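PDB 4RSX: type III effector HopA1 from Pseudomonas syringae pv. tomato str. DC3000, which is a bacterial effector, present here as its C-terminal part, that is probably injected into plant cells through the type III secretion system to alter host signalling. Local coordinates for residues 70-73 / 74-77; 82-85 / 86-90; 14-17 / 18-21; 230-234 / 235-239; 41-45 / 46-50. One frame throughout, in Å; residues are numbered along the deposited sequence.

Contact 1 of 5, residues 70-73 / 74-77; sequences DHDS and VRNK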
loop_
_atom_site.group_PDB
_atom_site.type_symbol
_atom_site.label_atom_id
_atom_site.label_comp_id
_atom_site.label_asym_id
_atom_site.label_seq_id
_atom_site.Cartn_x
_atom_site.Cartn_y
_atom_site.Cartn_z
ATOM N N ASP A 70 14.053 6.464 -4.426
ATOM C CA ASP A 70 14.473 7.865 -4.471
ATOM C C ASP A 70 14.421 8.409 -5.914
ATOM O O ASP A 70 15.049 7.836 -6.810
ATOM C CB ASP A 70 15.899 7.969 -3.903
ATOM C CG ASP A 70 16.505 9.344 -4.075
ATOM O OD1 ASP A 70 15.866 10.340 -3.679
ATOM O OD2 ASP A 70 17.628 9.426 -4.624
ATOM N N HIS A 71 13.673 9.493 -6.139
ATOM C CA HIS A 71 13.455 10.009 -7.503
ATOM C C HIS A 71 14.746 10.400 -8.221
ATOM O O HIS A 71 14.936 10.066 -9.398
ATOM C CB HIS A 71 12.476 11.194 -7.504
ATOM C CG HIS A 71 12.345 11.883 -8.835
ATOM N ND1 HIS A 71 11.793 11.276 -9.946
ATOM C CD2 HIS A 71 12.687 13.138 -9.229
ATOM C CE1 HIS A 71 11.806 12.120 -10.965
ATOM N NE2 HIS A 71 12.345 13.256 -10.556
ATOM N N ASP A 72 15.623 11.113 -7.514
ATOM C CA ASP A 72 16.907 11.543 -8.067
ATOM C C ASP A 72 17.755 10.346 -8.509
ATOM O O ASP A 72 18.317 10.350 -9.616
ATOM C CB ASP A 72 17.669 12.384 -7.034
ATOM C CG ASP A 72 18.848 13.152 -7.639
ATOM O OD1 ASP A 72 19.383 12.754 -8.705
ATOM O OD2 ASP A 72 19.248 14.166 -7.026
ATOM N N SER A 73 17.841 9.330 -7.647
ATOM C CA SER A 73 18.575 8.099 -7.970
ATOM C C SER A 73 17.974 7.414 -9.186
ATOM O O SER A 73 18.698 7.040 -10.112
ATOM C CB SER A 73 18.567 7.116 -6.791
ATOM O OG SER A 73 19.101 7.697 -5.619
ATOM N N VAL A 74 16.650 7.249 -9.173
ATOM C CA VAL A 74 15.941 6.585 -10.268
ATOM C C VAL A 74 16.188 7.229 -11.630
ATOM O O VAL A 74 16.652 6.558 -12.553
ATOM C CB VAL A 74 14.411 6.490 -10.013
ATOM C CG1 VAL A 74 13.708 5.922 -11.244
ATOM C CG2 VAL A 74 14.121 5.617 -8.794
ATOM N N ARG A 75 15.889 8.518 -11.763
ATOM C CA ARG A 75 15.985 9.178 -13.072
ATOM C C ARG A 75 17.415 9.196 -13.614
ATOM O O ARG A 75 17.627 9.222 -14.833
ATOM C CB ARG A 75 15.413 10.600 -13.021
ATOM C CG ARG A 75 16.227 11.530 -12.151
ATOM C CD ARG A 75 15.857 12.982 -12.341
ATOM N NE ARG A 75 16.701 13.809 -11.483
ATOM C CZ ARG A 75 16.391 15.029 -11.055
ATOM N NH1 ARG A 75 15.248 15.605 -11.418
ATOM N NH2 ARG A 75 17.231 15.674 -10.252
ATOM N N ASN A 76 18.391 9.168 -12.708
ATOM C CA ASN A 76 19.802 9.125 -13.095
ATOM C C ASN A 76 20.328 7.702 -13.282
ATOM O O ASN A 76 21.527 7.508 -13.511
ATOM C CB ASN A 76 20.664 9.836 -12.053
ATOM C CG ASN A 76 20.624 11.344 -12.188
ATOM O OD1 ASN A 76 21.148 11.904 -13.158
ATOM N ND2 ASN A 76 20.028 12.015 -11.201
ATOM N N LYS A 77 19.435 6.720 -13.168
ATOM C CA LYS A 77 19.807 5.305 -13.248
ATOM C C LYS A 77 20.901 4.944 -12.237
ATOM O O LYS A 77 21.791 4.140 -12.530
ATOM C CB LYS A 77 20.232 4.924 -14.672
ATOM C CG LYS A 77 19.175 5.200 -15.731
ATOM C CD LYS A 77 19.734 4.983 -17.144
ATOM C CE LYS A 77 18.831 5.593 -18.219
ATOM N NZ LYS A 77 19.416 5.433 -19.585
#
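Asp72 and Asn76 meet on the outer side of the short helix 71-75, their carboxylate and amide planes 39° apart. Asn76 ND2 donates to the backbone O of Asp72 at 2.9 Å, the carbonyl oxygen lying somewhat off the amide plane; the same ND2 is 2.7 Å from Asp72 OD1. Asn76 N makes a weak bond to that carbonyl as well, so the side chain of Asn76 reinforces a turn whose backbone bond is slack.

Arg75 runs back over the preceding turn. With its CG set between its own N and carbonyl carbon (chi1 66°), that atom lies against the carbonyl oxygens of both His71 and Asp72, and the extended chain beyond it carries the guanidinium out between their side chains. Arg75 NH2 forms a long salt bridge of 3.9 Å with Asp72 OD1, and the two planes are steeply inclined at 69°, far from a flat paired geometry. On the other side, Arg75 NH1 stands obliquely 3.8 Å from His71 NE2.

At the first turn Asp70 OD2 takes the amide N of Ser73 at 3.0 Å, from well above the carboxylate plane. Tyr85 of the next helix packs on both residues. The result is a very short helix finished at both ends: an Asp70 N-cap, and a Schellman motif in which Lys77 adopts positive phi and its N bonds to Val74 O at 2.9 Å.

Contact 2 of 5, residues 82-85 / 86-90; sequences LDKY and IAESP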
loop_
_atom_site.group_PDB
_atom_site.type_symbol
_atom_site.label_atom_id
_atom_site.label_comp_id
_atom_site.label_asym_id
_atom_site.label_seq_id
_atom_site.Cartn_x
_atom_site.Cartn_y
_atom_site.Cartn_z
ATOM N N LEU A 82 22.644 -0.471 -4.370
ATOM C CA LEU A 82 21.981 -0.390 -3.077
ATOM C C LEU A 82 22.950 -0.008 -1.959
ATOM O O LEU A 82 22.675 0.913 -1.173
ATOM C CB LEU A 82 21.297 -1.719 -2.761
ATOM C CG LEU A 82 20.488 -1.692 -1.471
ATOM C CD1 LEU A 82 19.456 -0.574 -1.538
ATOM C CD2 LEU A 82 19.829 -3.050 -1.211
ATOM N N ASP A 83 24.089 -0.695 -1.914
ATOM C CA ASP A 83 25.047 -0.511 -0.820
ATOM C C ASP A 83 25.557 0.923 -0.734
ATOM O O ASP A 83 25.720 1.464 0.358
ATOM C CB ASP A 83 26.215 -1.500 -0.946
ATOM C CG ASP A 83 25.773 -2.947 -0.815
ATOM O OD1 ASP A 83 24.549 -3.214 -0.861
ATOM O OD2 ASP A 83 26.650 -3.827 -0.681
ATOM N N LYS A 84 25.779 1.544 -1.889
ATOM C CA LYS A 84 26.263 2.923 -1.941
ATOM C C LYS A 84 25.210 3.923 -1.482
ATOM O O LYS A 84 25.524 4.858 -0.751
ATOM C CB LYS A 84 26.742 3.281 -3.351
ATOM C CG LYS A 84 27.487 4.618 -3.438
ATOM C CD LYS A 84 27.837 4.988 -4.887
ATOM C CE LYS A 84 28.844 6.137 -4.953
ATOM N NZ LYS A 84 28.348 7.380 -4.304
ATOM N N TYR A 85 23.961 3.729 -1.911
ATOM C CA TYR A 85 22.868 4.611 -1.481
ATOM C C TYR A 85 22.696 4.584 0.045
ATOM O O TYR A 85 22.571 5.627 0.691
ATOM C CB TYR A 85 21.546 4.242 -2.186
ATOM C CG TYR A 85 20.376 5.124 -1.784
ATOM C CD1 TYR A 85 20.126 6.322 -2.444
ATOM C CD2 TYR A 85 19.523 4.758 -0.735
ATOM C CE1 TYR A 85 19.062 7.134 -2.083
ATOM C CE2 TYR A 85 18.450 5.574 -0.356
ATOM C CZ TYR A 85 18.231 6.760 -1.040
ATOM O OH TYR A 85 17.186 7.584 -0.692
ATOM N N ILE A 86 22.688 3.387 0.622
ATOM C CA ILE A 86 22.499 3.248 2.067
ATOM C C ILE A 86 23.660 3.895 2.828
ATOM O O ILE A 86 23.471 4.506 3.881
ATOM C CB ILE A 86 22.330 1.761 2.466
ATOM C CG1 ILE A 86 21.006 1.227 1.912
ATOM C CG2 ILE A 86 22.383 1.582 3.988
ATOM C CD1 ILE A 86 20.727 -0.226 2.254
ATOM N N ALA A 87 24.856 3.767 2.261
ATOM C CA ALA A 87 26.076 4.293 2.863
ATOM C C ALA A 87 26.109 5.820 2.903
ATOM O O ALA A 87 26.655 6.400 3.840
ATOM C CB ALA A 87 27.295 3.759 2.114
ATOM N N GLU A 88 25.513 6.464 1.898
ATOM C CA GLU A 88 25.703 7.902 1.691
ATOM C C GLU A 88 24.452 8.752 1.820
ATOM O O GLU A 88 24.516 9.876 2.320
ATOM C CB GLU A 88 26.329 8.156 0.318
ATOM C CG GLU A 88 27.644 7.419 0.106
ATOM C CD GLU A 88 28.282 7.704 -1.245
ATOM O OE1 GLU A 88 27.652 8.375 -2.095
ATOM O OE2 GLU A 88 29.427 7.249 -1.458
ATOM N N SER A 89 23.322 8.251 1.337
ATOM C CA SER A 89 22.102 9.051 1.382
ATOM C C SER A 89 21.682 9.308 2.819
ATOM O O SER A 89 21.645 8.381 3.632
ATOM C CB SER A 89 20.957 8.380 0.621
ATOM O OG SER A 89 19.763 9.124 0.785
ATOM N N PRO A 90 21.387 10.576 3.142
ATOM C CA PRO A 90 20.851 10.941 4.459
ATOM C C PRO A 90 19.373 10.577 4.562
ATOM O O PRO A 90 18.763 10.753 5.620
ATOM C CB PRO A 90 21.018 12.467 4.496
ATOM C CG PRO A 90 21.017 12.888 3.043
ATOM C CD PRO A 90 21.675 11.755 2.301
#
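Tyr85 and Ser89 close the C-terminal turn of helix 82-88, and their contact is a CH-pi interaction set over the helix end. Ser89 CB sits above the centre of the Tyr85 ring, 3.6 Å from its centroid and 14° off the normal. With CG anti to N (chi1 -180°), the ring reaches outward from the helix, leaning slightly toward its C-terminal end, and Ser89 CB comes over its face. Tyr85 O accepts twice, from Ser89 N at 2.8 Å and from Glu88 N, the latter steeply above the carbonyl plane. Ser89 OG is engaged by the amide of Asp91, which ties the turn to the chain beyond.

On the outer surface, the chain of Lys84 bends at its last torsion to bring NZ to a short 2.5 Å from Glu88 OE1, a salt bridge made on the syn side but well out of the carboxylate plane; Glu88 OE2 is 3.0 Å from the same NZ. The inner side is apolar: Leu82 CG meets Ile86 CD1 at 4.0 Å.

That apolar side faces the fold. Ile86 rests on Leu52 and Lys56 of helix 45-58, Leu82 on Val66 of strand 64-68, and both, with Tyr85, on Tyr97 of strand 96-101.

Contact 3 of 5, residues 14-17 / 18-21; sequences WAKQ and AEAM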
loop_
_atom_site.group_PDB
_atom_site.type_symbol
_atom_site.label_atom_id
_atom_site.label_comp_id
_atom_site.label_asym_id
_atom_site.label_seq_id
_atom_site.Cartn_x
_atom_site.Cartn_y
_atom_site.Cartn_z
ATOM N N TRP A 14 -15.395 8.986 5.639
ATOM C CA TRP A 14 -14.358 9.858 5.091
ATOM C C TRP A 14 -15.022 10.988 4.302
ATOM O O TRP A 14 -14.713 12.177 4.494
ATOM C CB TRP A 14 -13.455 9.015 4.171
ATOM C CG TRP A 14 -12.342 9.745 3.463
ATOM C CD1 TRP A 14 -11.957 11.045 3.642
ATOM C CD2 TRP A 14 -11.452 9.199 2.463
ATOM N NE1 TRP A 14 -10.893 11.338 2.818
ATOM C CE2 TRP A 14 -10.565 10.228 2.089
ATOM C CE3 TRP A 14 -11.327 7.938 1.859
ATOM C CZ2 TRP A 14 -9.560 10.039 1.125
ATOM C CZ3 TRP A 14 -10.333 7.753 0.899
ATOM C CH2 TRP A 14 -9.461 8.803 0.541
ATOM N N ALA A 15 -15.940 10.588 3.419
ATOM C CA ALA A 15 -16.650 11.504 2.543
ATOM C C ALA A 15 -17.492 12.513 3.335
ATOM O O ALA A 15 -17.590 13.678 2.941
ATOM C CB ALA A 15 -17.518 10.721 1.570
ATOM N N LYS A 16 -18.096 12.072 4.438
ATOM C CA LYS A 16 -18.893 12.980 5.277
ATOM C C LYS A 16 -18.014 14.020 5.962
ATOM O O LYS A 16 -18.383 15.193 6.060
ATOM C CB LYS A 16 -19.700 12.214 6.327
ATOM C CG LYS A 16 -20.725 11.261 5.752
ATOM C CD LYS A 16 -21.639 11.959 4.735
ATOM C CE LYS A 16 -22.835 12.656 5.381
ATOM N NZ LYS A 16 -23.945 12.873 4.382
ATOM N N GLN A 17 -16.839 13.596 6.415
ATOM C CA GLN A 17 -15.886 14.544 6.994
ATOM C C GLN A 17 -15.406 15.550 5.948
ATOM O O GLN A 17 -15.208 16.721 6.265
ATOM C CB GLN A 17 -14.703 13.814 7.639
ATOM C CG GLN A 17 -15.116 12.767 8.657
ATOM C CD GLN A 17 -13.920 12.106 9.319
ATOM O OE1 GLN A 17 -12.795 12.615 9.249
ATOM N NE2 GLN A 17 -14.156 10.968 9.972
ATOM N N ALA A 18 -15.220 15.100 4.705
ATOM C CA ALA A 18 -14.858 16.028 3.632
ATOM C C ALA A 18 -16.004 16.995 3.401
ATOM O O ALA A 18 -15.795 18.189 3.182
ATOM C CB ALA A 18 -14.522 15.275 2.317
ATOM N N GLU A 19 -17.220 16.462 3.441
ATOM C CA GLU A 19 -18.411 17.242 3.133
ATOM C C GLU A 19 -18.645 18.300 4.198
ATOM O O GLU A 19 -19.233 19.337 3.923
ATOM C CB GLU A 19 -19.625 16.332 3.048
ATOM C CG GLU A 19 -20.899 17.055 2.677
ATOM C CD GLU A 19 -22.106 16.156 2.728
ATOM O OE1 GLU A 19 -22.132 15.241 3.584
ATOM O OE2 GLU A 19 -23.031 16.359 1.909
ATOM N N ALA A 20 -18.173 18.038 5.414
ATOM C CA ALA A 20 -18.342 18.991 6.511
ATOM C C ALA A 20 -17.401 20.194 6.391
ATOM O O ALA A 20 -17.600 21.208 7.055
ATOM C CB ALA A 20 -18.157 18.298 7.859
ATOM N N MET A 21 -16.379 20.086 5.549
ATOM C CA MET A 21 -15.428 21.185 5.385
ATOM C C MET A 21 -15.944 22.248 4.422
ATOM O O MET A 21 -16.880 21.998 3.648
ATOM C CB MET A 21 -14.093 20.663 4.884
ATOM C CG MET A 21 -13.435 19.688 5.814
ATOM S SD MET A 21 -11.948 19.001 5.054
ATOM C CE MET A 21 -10.931 20.486 4.959
HETATM O O HOH W 1 -21.285 15.711 6.018
#
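The carbonyls of Trp14, Ala15 and Lys16 receive the amides of Ala18, Glu19 and Ala20 in turn, at 3.0, 2.9 and 2.9 Å between O and N. In the last of these the N-H is less straight on its acceptor (133°), and Ala20 N also makes a weak bond to Gln17 O; Met21 N then reaches Ala18 O, and Met21 CG packs against Gln17 O.

Lys16 and Glu19 lie side by side and point the same way, forming a salt bridge between positions i and i+3 of helix 2-19. The lysine folds at chi2 and chi3 (-52° and -86°), which swings the end of its chain outward beside Glu19, with CE as well as NZ against OE1. NZ is 3.1 Å from Glu19 OE1, a weak hydrogen bond. A water holds the same carboxylate oxygen more closely: it donates to Glu19 OE1 at 2.6 Å and to Lys16 O at 2.9 Å, linking the side chain back to the helix backbone.

This helix is part of the helical portion of the fold, where it packs with helices 26-35, 215-228 and 234-245. Trp14 points into that packing, donating from NE1 to Ile29 O and meeting the ring of Tyr33, while Ala18 fits against Ile29 and Ile223. The chains of Lys16 and Glu19 instead touch Phe234, and Gln17 NE2 turns back to Glu13 OE2.

Contact 4 of 5, residues 230-234 / 235-239; sequences DGMPF and LARLK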
loop_
_atom_site.group_PDB
_atom_site.type_symbol
_atom_site.label_atom_id
_atom_site.label_comp_id
_atom_site.label_asym_id
_atom_site.label_seq_id
_atom_site.Cartn_x
_atom_site.Cartn_y
_atom_site.Cartn_z
ATOM N N ASP A 230 -24.664 17.499 -8.238
ATOM C CA ASP A 230 -25.830 17.978 -7.496
ATOM C C ASP A 230 -27.131 17.372 -8.022
ATOM O O ASP A 230 -27.134 16.690 -9.050
ATOM C CB ASP A 230 -25.890 19.507 -7.503
ATOM C CG ASP A 230 -25.892 20.080 -8.905
ATOM O OD1 ASP A 230 -26.611 19.535 -9.777
ATOM O OD2 ASP A 230 -25.173 21.078 -9.138
ATOM N N GLY A 231 -28.233 17.615 -7.320
ATOM C CA GLY A 231 -29.513 17.084 -7.750
ATOM C C GLY A 231 -29.862 15.717 -7.182
ATOM O O GLY A 231 -30.988 15.247 -7.354
ATOM N N MET A 232 -28.909 15.072 -6.512
ATOM C CA MET A 232 -29.151 13.744 -5.939
ATOM C C MET A 232 -28.610 13.672 -4.504
ATOM O O MET A 232 -27.803 14.524 -4.117
ATOM C CB MET A 232 -28.539 12.652 -6.830
ATOM C CG MET A 232 -27.652 13.183 -7.941
ATOM S SD MET A 232 -27.381 11.958 -9.239
ATOM C CE MET A 232 -26.833 10.542 -8.271
ATOM N N PRO A 233 -29.085 12.691 -3.702
ATOM C CA PRO A 233 -28.541 12.507 -2.344
ATOM C C PRO A 233 -27.028 12.296 -2.391
ATOM O O PRO A 233 -26.518 11.791 -3.410
ATOM C CB PRO A 233 -29.226 11.223 -1.853
ATOM C CG PRO A 233 -30.519 11.168 -2.627
ATOM C CD PRO A 233 -30.211 11.775 -3.983
ATOM N N PHE A 234 -26.327 12.680 -1.323
ATOM C CA PHE A 234 -24.874 12.579 -1.276
ATOM C C PHE A 234 -24.443 11.118 -1.405
ATOM O O PHE A 234 -23.476 10.803 -2.099
ATOM C CB PHE A 234 -24.340 13.211 0.013
ATOM C CG PHE A 234 -22.838 13.240 0.100
ATOM C CD1 PHE A 234 -22.186 12.763 1.228
ATOM C CD2 PHE A 234 -22.072 13.724 -0.960
ATOM C CE1 PHE A 234 -20.790 12.784 1.318
ATOM C CE2 PHE A 234 -20.664 13.737 -0.880
ATOM C CZ PHE A 234 -20.030 13.267 0.265
ATOM N N LEU A 235 -25.194 10.227 -0.766
ATOM C CA LEU A 235 -24.937 8.794 -0.854
ATOM C C LEU A 235 -24.965 8.285 -2.305
ATOM O O LEU A 235 -24.073 7.540 -2.734
ATOM C CB LEU A 235 -25.950 8.028 0.004
ATOM C CG LEU A 235 -25.843 6.509 -0.073
ATOM C CD1 LEU A 235 -24.415 6.067 0.232
ATOM C CD2 LEU A 235 -26.836 5.838 0.887
ATOM N N ALA A 236 -25.989 8.688 -3.054
ATOM C CA ALA A 236 -26.085 8.337 -4.470
ATOM C C ALA A 236 -24.973 8.990 -5.312
ATOM O O ALA A 236 -24.483 8.392 -6.273
ATOM C CB ALA A 236 -27.464 8.699 -5.021
ATOM N N ARG A 237 -24.580 10.211 -4.959
ATOM C CA ARG A 237 -23.503 10.887 -5.691
ATOM C C ARG A 237 -22.159 10.157 -5.528
ATOM O O ARG A 237 -21.454 9.936 -6.502
ATOM C CB ARG A 237 -23.406 12.370 -5.295
ATOM C CG ARG A 237 -24.539 13.255 -5.867
ATOM C CD ARG A 237 -24.372 14.724 -5.482
ATOM N NE ARG A 237 -24.949 15.047 -4.176
ATOM C CZ ARG A 237 -24.349 15.799 -3.252
ATOM N NH1 ARG A 237 -24.953 16.047 -2.095
ATOM N NH2 ARG A 237 -23.143 16.303 -3.479
ATOM N N LEU A 238 -21.843 9.740 -4.303
ATOM C CA LEU A 238 -20.670 8.905 -4.041
ATOM C C LEU A 238 -20.646 7.633 -4.884
ATOM O O LEU A 238 -19.648 7.336 -5.552
ATOM C CB LEU A 238 -20.628 8.517 -2.570
ATOM C CG LEU A 238 -20.071 9.598 -1.658
ATOM C CD1 LEU A 238 -20.327 9.253 -0.186
ATOM C CD2 LEU A 238 -18.591 9.773 -1.926
ATOM N N LYS A 239 -21.740 6.878 -4.837
ATOM C CA LYS A 239 -21.861 5.660 -5.623
ATOM C C LYS A 239 -21.756 5.941 -7.114
ATOM O O LYS A 239 -21.113 5.189 -7.850
ATOM C CB LYS A 239 -23.178 4.952 -5.303
ATOM C CG LYS A 239 -23.233 4.435 -3.870
ATOM C CD LYS A 239 -24.404 3.470 -3.668
ATOM C CE LYS A 239 -24.383 2.866 -2.265
ATOM N NZ LYS A 239 -23.412 1.752 -2.148
HETATM O O HOH W 2 -28.120 17.001 -1.915
#
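Met232 and Arg237 are joined by a side-chain to backbone hydrogen bond across the start of helix 234-245. Arg237 NE donates to Met232 O at 2.9 Å (156°); the oxygen lies in the guanidinium plane, whereas the donor stands above the plane of the carbonyl. A bend at chi3 (-86°) turns the guanidinium back toward the loop. A water adds weak bonds to Met232 O and Arg237 NH1, and NH2 bonds to Ala226 O of helix 215-228. In the backbone, Arg237 N donates to Pro233 O of the N-cap residue and Leu238 N to Phe234 O, both at 2.9 Å.

Contacts of flat groups gather on Phe234. One face of the Arg237 guanidinium lies against its CA and the ring atom CD2, 3.6 Å above the guanidinium plane; ring and guanidinium are tilted 53° apart, and NH2 comes at the edge of the ring. Leu238 CD1 makes a CH-pi contact over a face of the same ring, 4.2 Å from the centroid and displaced toward the rim.

Apolar packing completes the turn: Met232 CE touches Ala236 CB at 3.8 Å, and Met232 CG meets Arg237 CG at 3.7 Å.

The guanidinium is thus held largely by carbonyl oxygens, one from the loop and one from the last turn of helix 215-228, where the helix dipole would probably favour a positive charge; the arginine fastens the connection between the two helices.

Contact 5 of 5, residues 41-45 / 46-50; sequences HPMSD and EQQEE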
loop_
_atom_site.group_PDB
_atom_site.type_symbol
_atom_site.label_atom_id
_atom_site.label_comp_id
_atom_site.label_asym_id
_atom_site.label_seq_id
_atom_site.Cartn_x
_atom_site.Cartn_y
_atom_site.Cartn_z
ATOM N N HIS A 41 5.376 3.792 17.485
ATOM C CA HIS A 41 6.688 4.367 17.742
ATOM C C HIS A 41 7.667 3.556 16.900
ATOM O O HIS A 41 7.487 2.355 16.733
ATOM C CB HIS A 41 7.026 4.282 19.228
ATOM C CG HIS A 41 8.110 5.219 19.660
ATOM N ND1 HIS A 41 9.436 4.841 19.743
ATOM C CD2 HIS A 41 8.066 6.518 20.044
ATOM C CE1 HIS A 41 10.162 5.867 20.152
ATOM N NE2 HIS A 41 9.357 6.896 20.342
ATOM N N PRO A 42 8.688 4.215 16.337
ATOM C CA PRO A 42 9.583 3.489 15.427
ATOM C C PRO A 42 10.318 2.353 16.120
ATOM O O PRO A 42 10.446 2.352 17.356
ATOM C CB PRO A 42 10.606 4.552 15.007
ATOM C CG PRO A 42 9.950 5.891 15.316
ATOM C CD PRO A 42 9.062 5.636 16.488
ATOM N N MET A 43 10.783 1.393 15.328
ATOM C CA MET A 43 11.720 0.394 15.815
ATOM C C MET A 43 13.010 1.102 16.261
ATOM O O MET A 43 13.268 2.251 15.887
ATOM C CB MET A 43 12.020 -0.634 14.721
ATOM C CG MET A 43 12.957 -0.118 13.650
ATOM S SD MET A 43 13.228 -1.266 12.279
ATOM C CE MET A 43 11.698 -1.041 11.354
ATOM N N SER A 44 13.815 0.418 17.066
ATOM C CA SER A 44 15.007 1.025 17.657
ATOM C C SER A 44 16.079 1.336 16.605
ATOM O O SER A 44 15.957 0.921 15.443
ATOM C CB SER A 44 15.582 0.090 18.720
ATOM O OG SER A 44 16.107 -1.085 18.120
ATOM N N ASP A 45 17.125 2.060 17.006
ATOM C CA ASP A 45 18.251 2.344 16.105
ATOM C C ASP A 45 18.915 1.081 15.547
ATOM O O ASP A 45 19.188 0.991 14.343
ATOM C CB ASP A 45 19.309 3.211 16.802
ATOM C CG ASP A 45 18.984 4.692 16.748
ATOM O OD1 ASP A 45 19.487 5.433 17.619
ATOM O OD2 ASP A 45 18.229 5.116 15.843
ATOM N N GLU A 46 19.176 0.112 16.421
ATOM C CA GLU A 46 19.771 -1.148 16.004
ATOM C C GLU A 46 18.841 -1.907 15.077
ATOM O O GLU A 46 19.289 -2.560 14.136
ATOM C CB GLU A 46 20.068 -2.031 17.221
ATOM C CG GLU A 46 21.374 -1.735 17.896
ATOM C CD GLU A 46 21.533 -2.506 19.184
ATOM O OE1 GLU A 46 21.489 -1.854 20.255
ATOM O OE2 GLU A 46 21.681 -3.754 19.120
ATOM N N GLN A 47 17.545 -1.853 15.372
ATOM C CA GLN A 47 16.566 -2.538 14.538
ATOM C C GLN A 47 16.541 -1.943 13.123
ATOM O O GLN A 47 16.509 -2.687 12.141
ATOM C CB GLN A 47 15.191 -2.564 15.227
ATOM C CG GLN A 47 15.134 -3.626 16.354
ATOM C CD GLN A 47 13.895 -3.517 17.219
ATOM O OE1 GLN A 47 13.252 -2.455 17.295
ATOM N NE2 GLN A 47 13.544 -4.617 17.878
ATOM N N GLN A 48 16.615 -0.616 13.029
ATOM C CA GLN A 48 16.725 0.079 11.736
ATOM C C GLN A 48 17.965 -0.350 10.954
ATOM O O GLN A 48 17.897 -0.672 9.760
ATOM C CB GLN A 48 16.715 1.603 11.953
ATOM C CG GLN A 48 15.390 2.097 12.547
ATOM C CD GLN A 48 15.336 3.604 12.801
ATOM O OE1 GLN A 48 15.831 4.409 12.004
ATOM N NE2 GLN A 48 14.711 3.987 13.907
ATOM N N GLU A 49 19.098 -0.384 11.641
ATOM C CA GLU A 49 20.335 -0.811 11.009
ATOM C C GLU A 49 20.267 -2.259 10.525
ATOM O O GLU A 49 20.751 -2.574 9.443
ATOM C CB GLU A 49 21.523 -0.589 11.958
ATOM C CG GLU A 49 21.792 0.898 12.247
ATOM C CD GLU A 49 22.409 1.633 11.051
ATOM O OE1 GLU A 49 22.875 0.958 10.104
ATOM O OE2 GLU A 49 22.436 2.883 11.058
ATOM N N GLU A 50 19.665 -3.133 11.325
ATOM C CA GLU A 50 19.447 -4.526 10.931
ATOM C C GLU A 50 18.577 -4.574 9.663
ATOM O O GLU A 50 18.785 -5.403 8.768
ATOM C CB GLU A 50 18.785 -5.304 12.087
ATOM C CG GLU A 50 18.491 -6.785 11.787
ATOM C CD GLU A 50 17.525 -7.427 12.798
ATOM O OE1 GLU A 50 17.005 -6.707 13.682
ATOM O OE2 GLU A 50 17.275 -8.654 12.704
#
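Ser44 and Gln47 make the local cap that starts helix 45-58, where the chain arriving from helix 26-35 turns into its first helical turn. The exchange is reciprocal. Ser44 N donates to Gln47 OE1 at 2.9 Å and nearly straight (168°), and Gln47 N returns a bond to Ser44 OG at 3.2 Å. The hydroxyl is in place for this because its chi1 of 68° sets OG between N and the carbonyl carbon; it gives a weak bond to Gln47 OE1 too. This is a capping box with glutamine as the side-chain acceptor, so two amides at the helix start are satisfied.

The next glutamine is used differently. Gln48 NE2 points back to Met43 O at 3.0 Å, and that oxygen lies in the amide plane, while Gln48 N bonds to Ser44 O. Met43 fills the angle between the two glutamines: its CG lies 3.5 Å from Gln48 CG, and its chain, bent at chi3, lays SD 3.5 Å from Gln47 C, against the Gln47-Gln48 peptide. The buried Gln48 also touches Lys93, Pro148 and Ala149, and Lys93 forms a salt bridge with Glu49 OE2.

In the fold
Contacts 1, 2 and 5 belong to the side of the chain carrying helices 45-58, 71-75 and 82-88, while contacts 3 and 4 lie in the helical part around helix 2-19; contacts 2 and 4 are about 50 Å apart between centres. Contacts 1 and 2 are surface contacts that touch through Tyr85, whose OH is 3.5 Å from Asp70 CB. Contacts 3, 4 and 5 are partly buried, the first two meeting through Ala15 and Leu238. Of the helix starts, contact 1 caps with a carboxylate, contact 5 with a hydroxyl and a glutamine amide in exchange, and contact 4 has an arginine reaching a loop carbonyl. Salt bridges span i to i+4 in contact 2 and i to i+3 in contacts 1, where it is long, and 3.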